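Local coordinates for flavocytochrome C3 fumarate reductase (Shewanella frigidimarina, PDB 1QO8), which reduces fumarate to succinate in vitro in an essentially one-way reaction, using FAD and four covalently bound c-type hemes, and may take part in electron transport to ferric iron, at residues V215-S220 and D547-G552; T205-Q210 and G541-A546; G130-N135 and F525-V530. One frame throughout, in Å; residues are numbered along the deposited sequence.

Contact 1 of 3, residues V215-S220 and D547-G552. With FAD (flavin-adenine dinucleotide), chain G.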
# COMPACT_ATOMS: atom_id res chain seq x y z
N VAL A 215 -7.01 -12.25 -29.61
CA VAL A 215 -6.80 -13.64 -29.96
C VAL A 215 -6.48 -13.72 -31.47
O VAL A 215 -5.49 -14.32 -31.86
CB VAL A 215 -8.00 -14.54 -29.63
CG1 VAL A 215 -7.92 -15.94 -30.31
CG2 VAL A 215 -8.15 -14.72 -28.10
N GLN A 216 -7.27 -12.98 -32.25
CA GLN A 216 -7.05 -12.81 -33.66
C GLN A 216 -5.71 -12.21 -34.04
O GLN A 216 -5.00 -12.73 -34.92
CB GLN A 216 -8.13 -11.90 -34.25
CG GLN A 216 -9.43 -12.62 -34.55
CD GLN A 216 -10.44 -11.56 -34.96
OE1 GLN A 216 -10.48 -11.15 -36.14
NE2 GLN A 216 -11.24 -11.08 -34.05
N TRP A 217 -5.36 -11.15 -33.34
CA TRP A 217 -4.02 -10.58 -33.44
C TRP A 217 -2.96 -11.60 -33.17
O TRP A 217 -2.00 -11.71 -33.91
CB TRP A 217 -3.95 -9.38 -32.49
CG TRP A 217 -2.57 -8.98 -32.05
CD1 TRP A 217 -1.96 -9.15 -30.86
CD2 TRP A 217 -1.60 -8.34 -32.90
NE1 TRP A 217 -0.66 -8.64 -30.86
CE2 TRP A 217 -0.44 -8.11 -32.12
CE3 TRP A 217 -1.62 -7.91 -34.23
CZ2 TRP A 217 0.67 -7.49 -32.65
CZ3 TRP A 217 -0.51 -7.28 -34.74
CH2 TRP A 217 0.64 -7.11 -33.97
N LEU A 218 -3.05 -12.42 -32.10
CA LEU A 218 -1.98 -13.42 -31.90
C LEU A 218 -1.94 -14.47 -33.02
O LEU A 218 -0.86 -14.96 -33.37
CB LEU A 218 -2.11 -14.04 -30.51
CG LEU A 218 -1.94 -13.04 -29.34
CD1 LEU A 218 -2.39 -13.63 -28.02
CD2 LEU A 218 -0.50 -12.56 -29.26
N GLU A 219 -3.13 -14.89 -33.47
CA GLU A 219 -3.32 -15.78 -34.58
C GLU A 219 -2.79 -15.21 -35.90
O GLU A 219 -2.08 -15.97 -36.53
CB GLU A 219 -4.81 -16.09 -34.88
CG GLU A 219 -5.24 -17.04 -33.74
CD GLU A 219 -6.75 -17.17 -33.74
OE1 GLU A 219 -7.41 -16.15 -34.03
OE2 GLU A 219 -7.25 -18.29 -33.53
N SER A 220 -2.99 -13.93 -36.18
CA SER A 220 -2.30 -13.37 -37.34
C SER A 220 -0.79 -13.54 -37.23
O SER A 220 -0.14 -13.51 -38.27
CB SER A 220 -2.57 -11.90 -37.58
OG SER A 220 -2.21 -11.07 -36.48
N ASP A 547 -5.42 -9.48 -20.55
CA ASP A 547 -4.95 -8.15 -20.14
C ASP A 547 -3.61 -7.84 -20.79
O ASP A 547 -3.49 -6.79 -21.38
CB ASP A 547 -4.84 -8.19 -18.61
CG ASP A 547 -4.28 -6.95 -17.95
OD1 ASP A 547 -4.32 -5.83 -18.50
OD2 ASP A 547 -3.78 -7.12 -16.80
N THR A 548 -2.59 -8.67 -20.79
CA THR A 548 -1.29 -8.32 -21.40
C THR A 548 -1.45 -8.09 -22.90
O THR A 548 -0.83 -7.16 -23.43
CB THR A 548 -0.20 -9.38 -21.15
OG1 THR A 548 -0.60 -10.58 -21.85
CG2 THR A 548 -0.06 -9.71 -19.67
N VAL A 549 -2.40 -8.80 -23.55
CA VAL A 549 -2.56 -8.57 -24.98
C VAL A 549 -3.34 -7.28 -25.22
O VAL A 549 -2.96 -6.38 -25.98
CB VAL A 549 -3.25 -9.73 -25.72
CG1 VAL A 549 -3.44 -9.38 -27.18
CG2 VAL A 549 -2.39 -10.99 -25.57
N VAL A 550 -4.51 -7.17 -24.62
CA VAL A 550 -5.37 -6.04 -24.91
C VAL A 550 -4.69 -4.72 -24.48
O VAL A 550 -4.75 -3.75 -25.22
CB VAL A 550 -6.70 -6.22 -24.18
CG1 VAL A 550 -7.51 -4.94 -24.13
CG2 VAL A 550 -7.55 -7.32 -24.82
N PHE A 551 -4.16 -4.63 -23.26
CA PHE A 551 -3.68 -3.32 -22.81
C PHE A 551 -2.25 -3.15 -23.27
O PHE A 551 -1.72 -2.04 -23.33
CB PHE A 551 -3.85 -3.16 -21.28
CG PHE A 551 -5.29 -2.83 -20.94
CD1 PHE A 551 -5.82 -1.58 -21.21
CD2 PHE A 551 -6.09 -3.82 -20.39
CE1 PHE A 551 -7.17 -1.34 -20.97
CE2 PHE A 551 -7.43 -3.56 -20.12
CZ PHE A 551 -7.98 -2.32 -20.42
N GLY A 552 -1.53 -4.27 -23.51
CA GLY A 552 -0.18 -4.17 -24.07
C GLY A 552 -0.28 -3.48 -25.42
O GLY A 552 0.55 -2.58 -25.69
PA FAD G . 5.74 -10.76 -17.32
O1A FAD G . 5.40 -11.83 -18.32
O2A FAD G . 6.22 -11.09 -16.10
O5B FAD G . 7.05 -10.17 -17.95
C5B FAD G . 7.71 -8.93 -17.43
C4B FAD G . 9.13 -8.79 -18.17
O4B FAD G . 9.69 -7.52 -17.58
C3B FAD G . 10.14 -9.88 -17.68
O3B FAD G . 10.68 -10.73 -18.58
C2B FAD G . 11.04 -9.15 -16.61
O2B FAD G . 12.40 -9.64 -16.52
C1B FAD G . 11.11 -7.81 -17.24
N9A FAD G . 11.42 -6.74 -16.28
C8A FAD G . 11.02 -6.61 -14.98
N7A FAD G . 11.59 -5.60 -14.38
C5A FAD G . 12.41 -5.01 -15.34
C6A FAD G . 13.37 -3.91 -15.29
N6A FAD G . 13.60 -3.18 -14.23
N1A FAD G . 13.97 -3.63 -16.47
C2A FAD G . 13.83 -4.42 -17.60
N3A FAD G . 12.99 -5.47 -17.72
C4A FAD G . 12.34 -5.71 -16.55
N1 FAD G . -2.83 -15.81 -16.27
C2 FAD G . -3.76 -16.09 -17.15
O2 FAD G . -4.62 -15.37 -17.55
N3 FAD G . -3.86 -17.36 -17.79
C4 FAD G . -2.89 -18.29 -17.41
O4 FAD G . -2.94 -19.40 -17.87
C4X FAD G . -1.91 -17.98 -16.38
N5 FAD G . -1.02 -18.91 -15.98
C5X FAD G . -0.05 -18.61 -15.09
C6 FAD G . 0.85 -19.62 -14.73
C7 FAD G . 1.85 -19.34 -13.83
C7M FAD G . 2.85 -20.37 -13.40
C8 FAD G . 1.96 -18.00 -13.31
C8M FAD G . 3.09 -17.67 -12.38
C9 FAD G . 1.10 -17.00 -13.68
C9A FAD G . 0.08 -17.26 -14.57
N10 FAD G . -0.89 -16.32 -15.00
C10 FAD G . -1.86 -16.64 -15.87
C1' FAD G . -0.63 -14.86 -14.83
C2' FAD G . -0.12 -14.25 -16.18
O2' FAD G . 0.77 -15.31 -16.65
C3' FAD G . 0.83 -13.10 -15.77
O3' FAD G . 0.14 -12.11 -15.00
C4' FAD G . 1.07 -12.25 -17.06
O4' FAD G . 1.83 -13.14 -17.93
C5' FAD G . 2.03 -11.08 -16.64
O5' FAD G . 2.55 -10.54 -18.01
P FAD G . 3.43 -9.28 -18.11
O1P FAD G . 3.65 -9.10 -19.59
O2P FAD G . 2.74 -8.33 -17.36
O3P FAD G . 4.60 -9.62 -17.32
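W217, whose indole rests against V549 of the facing helix, also offers its carbonyl oxygen to a side chain of its own helix: S220 OG donates to W217 O over 2.7 Å. The hydroxyl stands 24° out of the carbonyl plane, with a C=O...O angle of 120°, and the bond ties the last turn of the segment together through a side chain. Across the contact itself the chemistry is wholly apolar, and V549 is the residue that both neighbours share. Its two methyls fork. CG1, anti to the backbone N (chi1 177°), meets the indole obliquely, 4.0 Å from W217 CD1; CG2, on the other branch, runs tip to tip into L218, 3.6 Å from L218 CD1. A beta-branched residue thus fills the space before two successive residues of the partner helix, an instance of how one short side chain can bridge two longer ones. The indole is held by more than this packing, since W217 NE1 is hydrogen-bonded to N135 OD1 and R553 makes a cation-pi contact with the ring.

One residue back, T548 faces the cofactor. Its methyl CG2 lies 3.2 Å from FAD O5', the oxygen that joins the ribityl chain to the phosphate. The hydroxyl OG1 sits between the backbone N and carbonyl carbon and is engaged twice, by I545 O and by S131 OG. Helix 543-563 therefore separates FAD from helix 201-220, meeting the cofactor through T548 and the helix through V549. M167 of strand 167-168 touches V215, L218 and V549 alike, while helix 131-143 contributes L138 beside W217 and N135 beside L218 and V549, so that the two helices join inside a packed interior.

Contact 2 of 3, residues T205-Q210 and G541-A546. With FAD (flavin-adenine dinucleotide), chain G.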
# COMPACT_ATOMS: atom_id res chain seq x y z
N THR A 205 -14.49 -3.51 -19.23
CA THR A 205 -15.23 -3.39 -20.48
C THR A 205 -14.35 -3.42 -21.72
O THR A 205 -14.63 -4.17 -22.66
CB THR A 205 -16.09 -2.06 -20.43
OG1 THR A 205 -16.98 -2.24 -19.31
CG2 THR A 205 -16.88 -1.85 -21.70
N ILE A 206 -13.28 -2.67 -21.77
CA ILE A 206 -12.26 -2.76 -22.82
C ILE A 206 -11.62 -4.13 -22.93
O ILE A 206 -11.43 -4.64 -24.06
CB ILE A 206 -11.17 -1.71 -22.58
CG1 ILE A 206 -11.86 -0.34 -22.83
CG2 ILE A 206 -9.94 -1.90 -23.44
CD1 ILE A 206 -10.96 0.85 -22.72
N LEU A 207 -11.29 -4.70 -21.77
CA LEU A 207 -10.79 -6.06 -21.74
C LEU A 207 -11.77 -6.98 -22.49
O LEU A 207 -11.34 -7.61 -23.45
CB LEU A 207 -10.56 -6.61 -20.32
CG LEU A 207 -9.93 -8.00 -20.33
CD1 LEU A 207 -8.57 -7.92 -20.98
CD2 LEU A 207 -9.81 -8.59 -18.90
N ALA A 208 -13.04 -6.99 -22.10
CA ALA A 208 -14.04 -7.82 -22.73
C ALA A 208 -14.17 -7.49 -24.22
O ALA A 208 -14.13 -8.38 -25.06
CB ALA A 208 -15.43 -7.68 -22.10
N GLU A 209 -14.28 -6.21 -24.54
CA GLU A 209 -14.61 -5.80 -25.88
C GLU A 209 -13.55 -6.14 -26.90
O GLU A 209 -13.88 -6.33 -28.06
CB GLU A 209 -14.85 -4.28 -25.92
CG GLU A 209 -16.27 -4.00 -25.40
CD GLU A 209 -16.52 -2.50 -25.28
OE1 GLU A 209 -15.59 -1.70 -25.39
OE2 GLU A 209 -17.71 -2.16 -25.08
N GLN A 210 -12.28 -6.17 -26.52
CA GLN A 210 -11.16 -6.28 -27.43
C GLN A 210 -10.42 -7.60 -27.34
O GLN A 210 -9.36 -7.81 -27.93
CB GLN A 210 -10.21 -5.10 -27.09
CG GLN A 210 -10.73 -3.85 -27.79
CD GLN A 210 -10.05 -2.57 -27.36
OE1 GLN A 210 -10.73 -1.57 -27.12
NE2 GLN A 210 -8.72 -2.52 -27.27
N GLY A 541 -8.62 -16.94 -13.76
CA GLY A 541 -7.82 -17.70 -14.73
C GLY A 541 -8.16 -17.30 -16.17
O GLY A 541 -9.34 -17.17 -16.52
N GLY A 542 -7.19 -16.86 -16.99
CA GLY A 542 -7.35 -16.50 -18.34
C GLY A 542 -7.44 -15.00 -18.63
O GLY A 542 -7.25 -14.51 -19.76
N ASN A 543 -7.71 -14.22 -17.57
CA ASN A 543 -7.91 -12.79 -17.75
C ASN A 543 -6.62 -11.99 -17.74
O ASN A 543 -6.53 -10.95 -18.39
CB ASN A 543 -8.81 -12.33 -16.58
CG ASN A 543 -10.27 -12.39 -17.01
OD1 ASN A 543 -10.56 -12.78 -18.14
ND2 ASN A 543 -11.14 -11.99 -16.12
N ALA A 544 -5.62 -12.46 -17.01
CA ALA A 544 -4.34 -11.70 -16.99
C ALA A 544 -3.55 -11.84 -18.29
O ALA A 544 -2.94 -10.87 -18.76
CB ALA A 544 -3.45 -12.24 -15.89
N ILE A 545 -3.56 -13.05 -18.89
CA ILE A 545 -2.97 -13.20 -20.23
C ILE A 545 -3.76 -12.28 -21.16
O ILE A 545 -3.14 -11.56 -21.95
CB ILE A 545 -2.93 -14.64 -20.82
CG1 ILE A 545 -1.86 -15.36 -20.05
CG2 ILE A 545 -2.62 -14.67 -22.33
CD1 ILE A 545 -0.45 -14.83 -20.42
N ALA A 546 -5.09 -12.23 -21.05
CA ALA A 546 -5.83 -11.38 -21.96
C ALA A 546 -5.54 -9.90 -21.79
O ALA A 546 -5.53 -9.10 -22.72
CB ALA A 546 -7.35 -11.57 -21.77
PA FAD G . 5.74 -10.76 -17.32
O1A FAD G . 5.40 -11.83 -18.32
O2A FAD G . 6.22 -11.09 -16.10
O5B FAD G . 7.05 -10.17 -17.95
C5B FAD G . 7.71 -8.93 -17.43
C4B FAD G . 9.13 -8.79 -18.17
O4B FAD G . 9.69 -7.52 -17.58
C3B FAD G . 10.14 -9.88 -17.68
O3B FAD G . 10.68 -10.73 -18.58
C2B FAD G . 11.04 -9.15 -16.61
O2B FAD G . 12.40 -9.64 -16.52
C1B FAD G . 11.11 -7.81 -17.24
N9A FAD G . 11.42 -6.74 -16.28
C8A FAD G . 11.02 -6.61 -14.98
N7A FAD G . 11.59 -5.60 -14.38
C5A FAD G . 12.41 -5.01 -15.34
C6A FAD G . 13.37 -3.91 -15.29
N6A FAD G . 13.60 -3.18 -14.23
N1A FAD G . 13.97 -3.63 -16.47
C2A FAD G . 13.83 -4.42 -17.60
N3A FAD G . 12.99 -5.47 -17.72
C4A FAD G . 12.34 -5.71 -16.55
N1 FAD G . -2.83 -15.81 -16.27
C2 FAD G . -3.76 -16.09 -17.15
O2 FAD G . -4.62 -15.37 -17.55
N3 FAD G . -3.86 -17.36 -17.79
C4 FAD G . -2.89 -18.29 -17.41
O4 FAD G . -2.94 -19.40 -17.87
C4X FAD G . -1.91 -17.98 -16.38
N5 FAD G . -1.02 -18.91 -15.98
C5X FAD G . -0.05 -18.61 -15.09
C6 FAD G . 0.85 -19.62 -14.73
C7 FAD G . 1.85 -19.34 -13.83
C7M FAD G . 2.85 -20.37 -13.40
C8 FAD G . 1.96 -18.00 -13.31
C8M FAD G . 3.09 -17.67 -12.38
C9 FAD G . 1.10 -17.00 -13.68
C9A FAD G . 0.08 -17.26 -14.57
N10 FAD G . -0.89 -16.32 -15.00
C10 FAD G . -1.86 -16.64 -15.87
C1' FAD G . -0.63 -14.86 -14.83
C2' FAD G . -0.12 -14.25 -16.18
O2' FAD G . 0.77 -15.31 -16.65
C3' FAD G . 0.83 -13.10 -15.77
O3' FAD G . 0.14 -12.11 -15.00
C4' FAD G . 1.07 -12.25 -17.06
O4' FAD G . 1.83 -13.14 -17.93
C5' FAD G . 2.03 -11.08 -16.64
O5' FAD G . 2.55 -10.54 -18.01
P FAD G . 3.43 -9.28 -18.11
O1P FAD G . 3.65 -9.10 -19.59
O2P FAD G . 2.74 -8.33 -17.36
O3P FAD G . 4.60 -9.62 -17.32
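L207 holds its CG anti to the backbone N (chi1 -176°), which points the chain at the first turn of helix 543-563, and the second torsion, 62°, spreads its two methyls there. CD1 lies 3.7 Å from A546 O and slightly farther from A546 CB, while CD2 comes to N543, 4.1 Å from N543 O. A single leucine thus spans one turn of the facing helix and carries all of the contact from its side. N543 has its amide oxygen engaged elsewhere, by N168 ND2.

The other side of the same turn meets the flavin. I545 N points almost straight at FAD O2, at 2.9 Å and 176°. G542 N reaches the same oxygen in a weak, bent bond of 3.0 Å, and the amides of N543 and A544 stand close by. The backbone of G542 would press any CB against the preceding carbonyl oxygen. I545 adds an apolar contact: its CG1 comes over the pyrimidine ring, 3.5 Å from FAD C2, while CD1 continues toward the ribityl hydroxyls. A544 CB takes up a place 3.6 Å from FAD N1. An alanine in place of I545 would remove CG1 and CD1 and is likely to open a gap over the pyrimidine ring, leaving the flavin less firmly held against the helix although the backbone bond to O2 could remain.

Here the general principle is the use of a helix N-terminus to receive a polar atom. Amides of the N-cap, G542, and of the first turn cluster round O2, with I545 N making the one strong bond, and the positive end of the helix dipole would probably stabilise negative charge at N1 and O2 of a reduced flavin, as in other flavoproteins with a helix placed at this locus.

Contact 3 of 3, residues G130-N135 and F525-V530. With FAD (flavin-adenine dinucleotide), chain G.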
# COMPACT_ATOMS: atom_id res chain seq x y z
N GLY A 130 7.76 -9.42 -21.52
CA GLY A 130 6.89 -10.63 -21.35
C GLY A 130 5.77 -10.38 -22.34
O GLY A 130 6.08 -9.62 -23.29
N SER A 131 4.54 -10.81 -22.14
CA SER A 131 3.53 -10.67 -23.18
C SER A 131 3.17 -9.21 -23.35
O SER A 131 2.89 -8.74 -24.46
CB SER A 131 2.30 -11.54 -22.81
OG SER A 131 1.24 -11.32 -23.75
N ALA A 132 2.95 -8.50 -22.21
CA ALA A 132 2.52 -7.10 -22.32
C ALA A 132 3.59 -6.25 -23.03
O ALA A 132 3.20 -5.50 -23.94
CB ALA A 132 2.16 -6.46 -20.97
N GLY A 133 4.86 -6.42 -22.78
CA GLY A 133 5.89 -5.59 -23.46
C GLY A 133 6.10 -5.97 -24.92
O GLY A 133 6.28 -5.10 -25.79
N PHE A 134 6.04 -7.31 -25.23
CA PHE A 134 6.14 -7.60 -26.67
C PHE A 134 4.94 -6.99 -27.40
O PHE A 134 5.03 -6.44 -28.53
CB PHE A 134 6.36 -9.07 -26.94
CG PHE A 134 7.70 -9.69 -26.87
CD1 PHE A 134 8.64 -9.42 -27.86
CD2 PHE A 134 8.01 -10.65 -25.89
CE1 PHE A 134 9.85 -10.04 -27.86
CE2 PHE A 134 9.24 -11.30 -25.91
CZ PHE A 134 10.15 -10.99 -26.91
N ASN A 135 3.73 -7.13 -26.85
CA ASN A 135 2.58 -6.59 -27.55
C ASN A 135 2.71 -5.07 -27.70
O ASN A 135 2.22 -4.46 -28.66
CB ASN A 135 1.24 -6.92 -26.86
CG ASN A 135 0.76 -8.34 -27.20
OD1 ASN A 135 0.18 -8.61 -28.25
ND2 ASN A 135 0.91 -9.29 -26.28
N PHE A 525 3.43 5.14 -19.86
CA PHE A 525 2.32 4.21 -20.12
C PHE A 525 2.59 2.88 -19.43
O PHE A 525 3.73 2.64 -19.04
CB PHE A 525 2.12 3.98 -21.62
CG PHE A 525 1.86 5.27 -22.39
CD1 PHE A 525 2.94 6.06 -22.80
CD2 PHE A 525 0.59 5.71 -22.61
CE1 PHE A 525 2.72 7.26 -23.43
CE2 PHE A 525 0.36 6.94 -23.26
CZ PHE A 525 1.45 7.70 -23.68
N ALA A 526 1.62 1.99 -19.30
CA ALA A 526 1.90 0.71 -18.61
C ALA A 526 0.83 -0.31 -19.04
O ALA A 526 -0.27 0.10 -19.43
CB ALA A 526 2.00 0.87 -17.12
N ALA A 527 1.22 -1.56 -19.02
CA ALA A 527 0.33 -2.67 -19.33
C ALA A 527 0.73 -3.97 -18.66
O ALA A 527 1.92 -4.16 -18.36
CB ALA A 527 0.25 -2.88 -20.85
N GLY A 528 -0.25 -4.77 -18.22
CA GLY A 528 0.06 -6.14 -17.83
C GLY A 528 -0.05 -6.23 -16.31
O GLY A 528 -0.64 -5.32 -15.75
N GLU A 529 0.71 -7.12 -15.65
CA GLU A 529 0.51 -7.26 -14.19
C GLU A 529 1.11 -6.09 -13.44
O GLU A 529 0.90 -5.94 -12.20
CB GLU A 529 1.24 -8.51 -13.68
CG GLU A 529 0.80 -9.09 -12.32
CD GLU A 529 1.43 -10.42 -12.05
OE1 GLU A 529 1.82 -11.18 -13.02
OE2 GLU A 529 1.67 -10.79 -10.87
N VAL A 530 2.05 -5.33 -14.04
CA VAL A 530 2.57 -4.12 -13.41
C VAL A 530 1.48 -3.13 -12.95
O VAL A 530 1.62 -2.32 -12.03
CB VAL A 530 3.63 -3.41 -14.27
CG1 VAL A 530 3.08 -2.68 -15.47
CG2 VAL A 530 4.38 -2.46 -13.30
PA FAD G . 5.74 -10.76 -17.32
O1A FAD G . 5.40 -11.83 -18.32
O2A FAD G . 6.22 -11.09 -16.10
O5B FAD G . 7.05 -10.17 -17.95
C5B FAD G . 7.71 -8.93 -17.43
C4B FAD G . 9.13 -8.79 -18.17
O4B FAD G . 9.69 -7.52 -17.58
C3B FAD G . 10.14 -9.88 -17.68
O3B FAD G . 10.68 -10.73 -18.58
C2B FAD G . 11.04 -9.15 -16.61
O2B FAD G . 12.40 -9.64 -16.52
C1B FAD G . 11.11 -7.81 -17.24
N9A FAD G . 11.42 -6.74 -16.28
C8A FAD G . 11.02 -6.61 -14.98
N7A FAD G . 11.59 -5.60 -14.38
C5A FAD G . 12.41 -5.01 -15.34
C6A FAD G . 13.37 -3.91 -15.29
N6A FAD G . 13.60 -3.18 -14.23
N1A FAD G . 13.97 -3.63 -16.47
C2A FAD G . 13.83 -4.42 -17.60
N3A FAD G . 12.99 -5.47 -17.72
C4A FAD G . 12.34 -5.71 -16.55
N1 FAD G . -2.83 -15.81 -16.27
C2 FAD G . -3.76 -16.09 -17.15
O2 FAD G . -4.62 -15.37 -17.55
N3 FAD G . -3.86 -17.36 -17.79
C4 FAD G . -2.89 -18.29 -17.41
O4 FAD G . -2.94 -19.40 -17.87
C4X FAD G . -1.91 -17.98 -16.38
N5 FAD G . -1.02 -18.91 -15.98
C5X FAD G . -0.05 -18.61 -15.09
C6 FAD G . 0.85 -19.62 -14.73
C7 FAD G . 1.85 -19.34 -13.83
C7M FAD G . 2.85 -20.37 -13.40
C8 FAD G . 1.96 -18.00 -13.31
C8M FAD G . 3.09 -17.67 -12.38
C9 FAD G . 1.10 -17.00 -13.68
C9A FAD G . 0.08 -17.26 -14.57
N10 FAD G . -0.89 -16.32 -15.00
C10 FAD G . -1.86 -16.64 -15.87
C1' FAD G . -0.63 -14.86 -14.83
C2' FAD G . -0.12 -14.25 -16.18
O2' FAD G . 0.77 -15.31 -16.65
C3' FAD G . 0.83 -13.10 -15.77
O3' FAD G . 0.14 -12.11 -15.00
C4' FAD G . 1.07 -12.25 -17.06
O4' FAD G . 1.83 -13.14 -17.93
C5' FAD G . 2.03 -11.08 -16.64
O5' FAD G . 2.55 -10.54 -18.01
P FAD G . 3.43 -9.28 -18.11
O1P FAD G . 3.65 -9.10 -19.59
O2P FAD G . 2.74 -8.33 -17.36
O3P FAD G . 4.60 -9.62 -17.32
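A132 and A527 meet through their methyls, CB to CB at 4.1 Å, and A132 CB also lies 3.5 Å from A527 O. Next to them G528 brings its bare CA up to A132. A side chain on G528 would run into A132 CB and into the FAD phosphate, so the close approach of helix and loop depends on its absence. Beside this joint two backbone amides take different oxygens of one phosphate: A132 N gives a hydrogen bond of 2.8 Å to FAD O1P, and E529 N gives one of 2.9 Å to FAD O2P, nearly straight at 164°.

From E529 the side chain continues along the cofactor. CB lies about equally far from FAD O2P and FAD O3', at van der Waals range. CG, anti to the backbone N (chi1 -160°), turns the chain along the ribityl group, and from there it is extended. CD comes to 3.6 Å from FAD O3', and at the tip OE1 accepts the hydrogen bond of that hydroxyl, with 2.8 Å between E529 OE1 and FAD O3'. The second carboxylate oxygen, OE2, is bonded to T501 N, and together with the OE1 bond this limits the rotation of the carboxylate.

On the helix side, S131 O accepts from both N135 N and N135 ND2, which reach it from opposite faces of its plane, N135 ND2 at 2.7 Å from S131 O. G130 occupies the N-cap position, and together with G133 it fits the GxGxxG pattern of Rossmann-type dinucleotide binding. Chemically, the contact illustrates a division of labour: backbone amides, one of them at a helix N-terminus, receive the phosphate oxygens without a cationic side chain from either segment, and a buried carboxylate, probably ionised, accepts from the ribityl hydroxyl.

All three contacts touch FAD, dividing the cofactor by length: contact 2 holds the pyrimidine end of the flavin, contact 3 the ribityl chain and a phosphate, and contact 1 reaches FAD through T548, where the ribityl chain meets the phosphate. Contacts 1 and 2 both join helix 201-220 to helix 543-563, with centres about 9 Å apart, and interlock where L207 CD1 lies 3.5 Å from D547 N. Contact 1 meets contact 3, its centre about 11 Å away, through two probable hydrogen bonds, T548 OG1 to S131 OG at 2.8 Å and W217 NE1 to N135 OD1 at 2.7 Å. Contacts 2 and 3 do not touch, their nearest atoms being about 5 Å apart.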